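Myo-inositol phosphohydrolase (Mitsuokella multacida, PDB 4WU3) probably removes phosphate groups from myo-inositol hexakisphosphate, as a phytase with two regions related to protein tyrosine phosphatases, and binds inositol-(1,3,4,5)-tetrakisphosphate. Local coordinates at residues G247-T250 / I251-M255; D420-Q423 / E424-V428; N525-R528 / T529-A532. The protein carries 2 engineered substitutions. One frame throughout, in Å; residues are numbered along the deposited sequence.

Contact 1. Residues G247-T250 / I251-M255; sequences GRTT and IFMVM. With PO4 (phosphate ion), chain G.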
loop_
_atom_site.group_PDB
_atom_site.type_symbol
_atom_site.label_atom_id
_atom_site.label_comp_id
_atom_site.label_asym_id
_atom_site.label_seq_id
_atom_site.Cartn_x
_atom_site.Cartn_y
_atom_site.Cartn_z
ATOM N N GLY A 247 12.314 -8.506 6.341
ATOM C CA GLY A 247 11.623 -8.272 5.067
ATOM C C GLY A 247 12.486 -8.127 3.812
ATOM O O GLY A 247 12.468 -8.976 2.912
ATOM N N ARG A 248 13.226 -7.030 3.734
ATOM C CA ARG A 248 14.008 -6.753 2.540
ATOM C C ARG A 248 15.037 -7.844 2.346
ATOM O O ARG A 248 15.307 -8.251 1.211
ATOM C CB ARG A 248 14.691 -5.386 2.624
ATOM C CG ARG A 248 13.731 -4.217 2.581
ATOM C CD ARG A 248 14.390 -2.923 3.062
ATOM N NE ARG A 248 14.650 -2.901 4.507
ATOM C CZ ARG A 248 15.244 -1.890 5.135
ATOM N NH1 ARG A 248 15.439 -1.942 6.445
ATOM N NH2 ARG A 248 15.656 -0.822 4.450
ATOM N N THR A 249 15.603 -8.331 3.450
ATOM C CA THR A 249 16.625 -9.382 3.380
ATOM C C THR A 249 16.035 -10.678 2.818
ATOM O O THR A 249 16.635 -11.324 1.964
ATOM C CB THR A 249 17.295 -9.624 4.749
ATOM O OG1 THR A 249 18.140 -8.513 5.073
ATOM C CG2 THR A 249 18.152 -10.869 4.730
ATOM N N THR A 250 14.843 -11.041 3.263
ATOM C CA THR A 250 14.231 -12.289 2.817
ATOM C C THR A 250 13.762 -12.213 1.371
ATOM O O THR A 250 13.847 -13.193 0.639
ATOM C CB THR A 250 13.070 -12.696 3.731
ATOM O OG1 THR A 250 13.586 -12.904 5.048
ATOM C CG2 THR A 250 12.409 -13.982 3.243
ATOM N N ILE A 251 13.277 -11.050 0.954
ATOM C CA ILE A 251 12.965 -10.847 -0.439
ATOM C C ILE A 251 14.178 -11.186 -1.286
ATOM O O ILE A 251 14.050 -11.873 -2.301
ATOM C CB ILE A 251 12.570 -9.389 -0.753
ATOM C CG1 ILE A 251 11.165 -9.088 -0.236
ATOM C CG2 ILE A 251 12.639 -9.146 -2.249
ATOM C CD1 ILE A 251 10.846 -7.609 -0.207
ATOM N N PHE A 252 15.351 -10.705 -0.889
ATOM C CA PHE A 252 16.529 -10.908 -1.722
ATOM C C PHE A 252 17.170 -12.282 -1.599
ATOM O O PHE A 252 17.826 -12.740 -2.538
ATOM C CB PHE A 252 17.558 -9.806 -1.523
ATOM C CG PHE A 252 17.269 -8.603 -2.335
ATOM C CD1 PHE A 252 16.235 -7.768 -1.987
ATOM C CD2 PHE A 252 18.001 -8.326 -3.475
ATOM C CE1 PHE A 252 15.937 -6.660 -2.758
ATOM C CE2 PHE A 252 17.708 -7.232 -4.257
ATOM C CZ PHE A 252 16.676 -6.403 -3.896
ATOM N N MET A 253 16.968 -12.940 -0.465
ATOM C CA MET A 253 17.376 -14.336 -0.302
ATOM C C MET A 253 16.528 -15.230 -1.197
ATOM O O MET A 253 17.033 -16.188 -1.797
ATOM C CB MET A 253 17.236 -14.772 1.156
ATOM C CG MET A 253 18.402 -14.340 2.029
ATOM S SD MET A 253 19.947 -15.143 1.556
ATOM C CE MET A 253 19.771 -16.708 2.409
ATOM N N VAL A 254 15.237 -14.899 -1.279
ATOM C CA VAL A 254 14.302 -15.564 -2.191
ATOM C C VAL A 254 14.655 -15.297 -3.655
ATOM O O VAL A 254 14.652 -16.222 -4.463
ATOM C CB VAL A 254 12.850 -15.129 -1.918
ATOM C CG1 VAL A 254 11.933 -15.505 -3.072
ATOM C CG2 VAL A 254 12.358 -15.765 -0.629
ATOM N N MET A 255 14.968 -14.053 -4.004
ATOM C CA MET A 255 15.446 -13.746 -5.361
ATOM C C MET A 255 16.707 -14.542 -5.730
ATOM O O MET A 255 16.815 -15.092 -6.825
ATOM C CB MET A 255 15.734 -12.250 -5.510
ATOM C CG MET A 255 14.493 -11.375 -5.509
ATOM S SD MET A 255 14.898 -9.624 -5.324
ATOM C CE MET A 255 15.791 -9.310 -6.853
HETATM P P PO4 G . 14.036 -5.429 7.294
HETATM O O1 PO4 G . 12.857 -5.720 8.193
HETATM O O2 PO4 G . 14.848 -6.704 7.230
HETATM O O3 PO4 G . 14.863 -4.294 7.836
HETATM O O4 PO4 G . 13.607 -5.057 5.886
#

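Contact 2. Residues D420-Q423 / E424-V428; sequences DLRQ and ETHGV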
loop_
_atom_site.group_PDB
_atom_site.type_symbol
_atom_site.label_atom_id
_atom_site.label_comp_id
_atom_site.label_asym_id
_atom_site.label_seq_id
_atom_site.Cartn_x
_atom_site.Cartn_y
_atom_site.Cartn_z
ATOM N N ASP A 420 24.246 28.226 -23.599
ATOM C CA ASP A 420 22.932 27.632 -23.422
ATOM C C ASP A 420 23.080 26.456 -22.460
ATOM O O ASP A 420 23.732 25.469 -22.781
ATOM C CB ASP A 420 22.399 27.191 -24.786
ATOM C CG ASP A 420 21.111 26.382 -24.707
ATOM O OD1 ASP A 420 20.477 26.319 -23.636
ATOM O OD2 ASP A 420 20.737 25.791 -25.742
ATOM N N LEU A 421 22.478 26.564 -21.279
ATOM C CA LEU A 421 22.675 25.575 -20.232
ATOM C C LEU A 421 21.538 24.569 -20.123
ATOM O O LEU A 421 21.411 23.895 -19.109
ATOM C CB LEU A 421 22.814 26.278 -18.886
ATOM C CG LEU A 421 23.900 27.349 -18.774
ATOM C CD1 LEU A 421 23.707 28.165 -17.509
ATOM C CD2 LEU A 421 25.276 26.700 -18.806
ATOM N N ARG A 422 20.722 24.447 -21.161
ATOM C CA ARG A 422 19.481 23.678 -21.069
ATOM C C ARG A 422 19.583 22.223 -21.537
ATOM O O ARG A 422 19.851 21.954 -22.712
ATOM C CB ARG A 422 18.406 24.379 -21.880
ATOM C CG ARG A 422 18.153 25.812 -21.458
ATOM C CD ARG A 422 17.003 26.389 -22.264
ATOM N NE ARG A 422 15.722 25.803 -21.885
ATOM C CZ ARG A 422 14.557 26.154 -22.416
ATOM N NH1 ARG A 422 14.503 27.087 -23.365
ATOM N NH2 ARG A 422 13.441 25.576 -21.994
ATOM N N GLN A 423 19.337 21.284 -20.624
ATOM C CA GLN A 423 19.328 19.872 -21.006
ATOM C C GLN A 423 18.101 19.566 -21.848
ATOM O O GLN A 423 18.159 18.785 -22.796
ATOM C CB GLN A 423 19.329 18.949 -19.790
ATOM C CG GLN A 423 19.354 17.484 -20.212
ATOM C CD GLN A 423 19.353 16.508 -19.054
ATOM O OE1 GLN A 423 18.468 16.539 -18.187
ATOM N NE2 GLN A 423 20.330 15.601 -19.054
ATOM N N GLU A 424 16.987 20.190 -21.483
ATOM C CA GLU A 424 15.720 19.958 -22.152
ATOM C C GLU A 424 15.803 20.422 -23.605
ATOM O O GLU A 424 16.526 21.378 -23.931
ATOM C CB GLU A 424 14.583 20.686 -21.421
ATOM C CG GLU A 424 14.685 22.207 -21.422
ATOM C CD GLU A 424 15.356 22.776 -20.181
ATOM O OE1 GLU A 424 16.098 22.043 -19.502
ATOM O OE2 GLU A 424 15.142 23.966 -19.884
ATOM N N THR A 425 15.068 19.737 -24.467
ATOM C CA THR A 425 15.016 20.067 -25.893
ATOM C C THR A 425 14.253 21.377 -26.116
ATOM O O THR A 425 13.161 21.548 -25.600
ATOM C CB THR A 425 14.327 18.936 -26.685
ATOM O OG1 THR A 425 15.260 17.880 -26.913
ATOM C CG2 THR A 425 13.807 19.439 -28.024
ATOM N N HIS A 426 14.846 22.299 -26.869
ATOM C CA HIS A 426 14.210 23.586 -27.165
ATOM C C HIS A 426 14.692 24.121 -28.502
ATOM O O HIS A 426 15.659 23.609 -29.081
ATOM C CB HIS A 426 14.508 24.626 -26.088
ATOM C CG HIS A 426 15.935 25.071 -26.065
ATOM N ND1 HIS A 426 16.323 26.353 -26.393
ATOM C CD2 HIS A 426 17.072 24.393 -25.775
ATOM C CE1 HIS A 426 17.640 26.450 -26.289
ATOM N NE2 HIS A 426 18.118 25.273 -25.921
ATOM N N GLY A 427 14.012 25.168 -28.970
ATOM C CA GLY A 427 14.346 25.811 -30.230
ATOM C C GLY A 427 13.496 27.034 -30.467
ATOM O O GLY A 427 13.027 27.660 -29.522
ATOM N N VAL A 428 13.298 27.367 -31.735
ATOM C CA VAL A 428 12.536 28.554 -32.116
ATOM C C VAL A 428 11.486 28.198 -33.162
ATOM O O VAL A 428 11.815 27.664 -34.224
ATOM C CB VAL A 428 13.466 29.651 -32.686
ATOM C CG1 VAL A 428 12.698 30.942 -32.933
ATOM C CG2 VAL A 428 14.614 29.911 -31.731
#

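Contact 3. Residues N525-R528 / T529-A532; sequences NFTR and TMPA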
loop_
_atom_site.group_PDB
_atom_site.type_symbol
_atom_site.label_atom_id
_atom_site.label_comp_id
_atom_site.label_asym_id
_atom_site.label_seq_id
_atom_site.Cartn_x
_atom_site.Cartn_y
_atom_site.Cartn_z
ATOM N N ASN A 525 36.761 23.369 -18.455
ATOM C CA ASN A 525 37.516 23.137 -19.663
ATOM C C ASN A 525 37.248 24.243 -20.683
ATOM O O ASN A 525 38.179 24.790 -21.259
ATOM C CB ASN A 525 37.197 21.756 -20.227
ATOM C CG ASN A 525 37.729 20.644 -19.346
ATOM O OD1 ASN A 525 38.570 20.872 -18.471
ATOM N ND2 ASN A 525 37.245 19.434 -19.571
ATOM N N PHE A 526 35.985 24.600 -20.885
ATOM C CA PHE A 526 35.668 25.691 -21.801
ATOM C C PHE A 526 36.430 26.948 -21.412
ATOM O O PHE A 526 37.001 27.605 -22.274
ATOM C CB PHE A 526 34.164 25.979 -21.834
ATOM C CG PHE A 526 33.791 27.176 -22.666
ATOM C CD1 PHE A 526 33.555 27.050 -24.001
ATOM C CD2 PHE A 526 33.673 28.418 -22.106
ATOM C CE1 PHE A 526 33.210 28.147 -24.771
ATOM C CE2 PHE A 526 33.334 29.516 -22.872
ATOM C CZ PHE A 526 33.105 29.380 -24.209
ATOM N N THR A 527 36.451 27.288 -20.121
ATOM C CA THR A 527 37.083 28.536 -19.700
ATOM C C THR A 527 38.585 28.522 -19.920
ATOM O O THR A 527 39.189 29.570 -20.080
ATOM C CB THR A 527 36.846 28.887 -18.209
ATOM O OG1 THR A 527 37.410 27.868 -17.371
ATOM C CG2 THR A 527 35.370 29.056 -17.912
ATOM N N ARG A 528 39.199 27.348 -19.907
ATOM C CA ARG A 528 40.647 27.272 -20.073
ATOM C C ARG A 528 41.121 27.657 -21.474
ATOM O O ARG A 528 42.232 28.141 -21.635
ATOM C CB ARG A 528 41.119 25.863 -19.825
ATOM C CG ARG A 528 40.831 25.288 -18.466
ATOM C CD ARG A 528 41.343 23.883 -18.622
ATOM N NE ARG A 528 40.951 22.901 -17.647
ATOM C CZ ARG A 528 41.480 22.835 -16.442
ATOM N NH1 ARG A 528 42.386 23.732 -16.056
ATOM N NH2 ARG A 528 41.079 21.887 -15.635
ATOM N N THR A 529 40.290 27.415 -22.483
ATOM C CA THR A 529 40.696 27.603 -23.877
ATOM C C THR A 529 40.010 28.799 -24.530
ATOM O O THR A 529 40.324 29.145 -25.667
ATOM C CB THR A 529 40.336 26.376 -24.723
ATOM O OG1 THR A 529 38.920 26.285 -24.852
ATOM C CG2 THR A 529 40.741 25.149 -24.072
ATOM N N MET A 530 39.056 29.418 -23.841
ATOM C CA MET A 530 38.303 30.489 -24.462
ATOM C C MET A 530 39.212 31.694 -24.674
ATOM O O MET A 530 40.182 31.890 -23.941
ATOM C CB MET A 530 37.069 30.864 -23.636
ATOM C CG MET A 530 37.346 31.684 -22.387
ATOM S SD MET A 530 35.848 31.841 -21.385
ATOM C CE MET A 530 36.428 32.981 -20.150
ATOM N N PRO A 531 38.912 32.492 -25.699
ATOM C CA PRO A 531 39.757 33.640 -26.001
ATOM C C PRO A 531 39.759 34.643 -24.877
ATOM O O PRO A 531 38.784 34.734 -24.135
ATOM C CB PRO A 531 39.083 34.278 -27.223
ATOM C CG PRO A 531 38.173 33.240 -27.772
ATOM C CD PRO A 531 37.769 32.374 -26.618
ATOM N N ALA A 532 40.840 35.402 -24.753
ATOM C CA ALA A 532 40.864 36.462 -23.765
ATOM C C ALA A 532 39.808 37.495 -24.117
ATOM O O ALA A 532 39.425 37.664 -25.280
ATOM C CB ALA A 532 42.246 37.099 -23.661
HETATM O O HOH W 1 41.017 31.143 -21.269
#

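Contact 1. Residues G247-T250 / I251-M255
Gly-247 and Arg-248, at the start of helix 247-261, take the backbone N-H groups of Ile-251 and Phe-252 on their carbonyl oxygens; the first of these bonds, Ile-251 N to Gly-247 O, is nearly straight at 3.0 Å. Thr-249 and Thr-250 do the same for Met-253 and Val-254. While the carbonyls face down the helix, the side chain of Arg-248 turns the other way, to a bound phosphate ion that probably comes from the crystallisation liquor. Its CB, CG and CD pass along phosphate O4, the closest being Arg-248 CG at 3.4 Å. A bend at chi3 (-71°) then swings the guanidinium round so that its edge meets the phosphate in plane. Arg-248 NE gives an almost linear bond to phosphate O4 (2.8 Å), and Arg-248 NH1 an equally straight one to phosphate O3 (2.8 Å). NH2, at the far corner, pairs with Glu-124 and with the backbone oxygen of Leu-211, which fix the group's rotation. Phosphate O4 also accepts from Arg-248 N at 2.9 Å, so one residue grips this oxygen twice, by backbone and by side chain. Gly-247 N adds a weak bond to O1. Thr-250 OG1 turns back to Met-246 O, and Thr-249 OG1 to Ser-242, itself a phosphate partner. Further along, Ile-251 rests CG1 on Gly-247 O at 3.4 Å and packs against Phe-303, while Met-255 SD sits over the centre of the Phe-252 ring; these apolar residues suit the buried flank of the helix. Gathering the phosphate between N-H groups of a helix start and an arginine is the chemistry of the phosphatase P-loop. The helix dipole and the guanidinium charge would both be expected to favour a bound anion here.

Contact 2. Residues D420-Q423 / E424-V428
Arg-422 and Glu-424 form the salt bridge of this turn, which carries the chain from strand 416-422 into strand 426-429. Two nitrogens on one side of the guanidinium converge on a single oxygen: Arg-422 NE reaches Glu-424 OE2 at 2.8 Å and Arg-422 NH2 reaches it at 3.2 Å. OE2 lies in the guanidinium plane, whereas the carboxylate is turned 74° against it, so NE comes from above the carboxylate and only NH2 meets the anti lone pair. A bend at chi2 (-95°) folds Glu-424 back over the turn to make this possible. Its other oxygen, OE1, pairs with Arg-546, while Arg-422 NH1 is held by Glu-395 and Asp-345.

The other hydrogen bonds centre on Asp-420. His-426 NE2 donates to Asp-420 OD2 over 2.7 Å, on the syn side of the carboxylate and in the plane of the imidazole, with the two planes perpendicular; Tyr-504 shares OD2. The second oxygen, Asp-420 OD1, takes the backbone N of Arg-422 at 3.1 Å, closing an Asx turn. Aspartate suits this place because its short carboxylate can serve both sides at once.

Stacking ties the two polar groups together. The guanidinium of Arg-422 lies over His-426 with planes 30° apart and centres 4.5 Å from each other, and Arg-422 CD stands above the middle of the imidazole face in a CH-pi contact, 3.9 Å from the His-426 centroid. Arginine fits here by giving its edge to an acid and its flat side to a ring.

Such a buried polar network joins the five-stranded sheet of the phosphatase fold to the neighbouring six-stranded one. Through Glu-424 it reaches Arg-546, a residue of the inositol tetrakisphosphate pocket, which is consistent with a second-shell role for Glu-424.

Contact 3. Residues N525-R528 / T529-A532
Thr-527 and Met-530 share a water at the end of helix 517-529: it bridges Thr-527 O (2.7 Å) and Met-530 O (2.9 Å), joining the last turn to the chain that leaves it. On the outer side Arg-528 sends an extended chain back along the helix, and Arg-528 NE gives Asn-525 OD1 a nearly linear bond, 3.2 Å long; its NH2 continues to Phe-618 O. Phe-526 O is surrounded by three donors, all weakly bound: Thr-529 N at 3.3 Å, Thr-529 OG1 at 3.5 Å and Met-530 N at 3.2 Å. Threonine is apt at this last helical residue because its hydroxyl, set between the backbone N and the carbonyl carbon (chi1 69°), can turn back to the carbonyl of the preceding turn.

Inward, the contact becomes apolar. Met-530, the first residue to leave helical geometry, runs at about a right angle to Phe-526, and Met-530 SD comes within 3.7 Å of Phe-526 CE2. The sulfur approaches the ring obliquely, 58° off the normal, in a Met-aromatic contact. Phe-526 also meets Tyr-417 and Tyr-505, and Met-530 packs on Leu-536 and Tyr-554. Weak, divided backbone bonds plus water on one side and sulfur and rings on the other are consistent with a helix end held as much by side-chain packing as by its backbone bonds.

Contacts 1 and 2 are buried, and contact 3 lies at the surface. Contact 1 sits far from the other two, its centre about 43 Å from that of contact 2, on the opposite side of the molecule's centre; contacts 2 and 3 lie on the same side, nearest atoms about 9 Å apart, and strand 416-422 serves both, supplying residues 420-422 and touching Phe-526 through Met-419. Contacts 1 and 3 both belong to helices, one at a beginning that holds an anion, the other at an end closed by weak bonds, a water and a Met-aromatic contact, whereas contact 2 joins two strands. A parallel connects the first two: Arg-248 is paired with Glu-124 much as Arg-546 is with Glu-424.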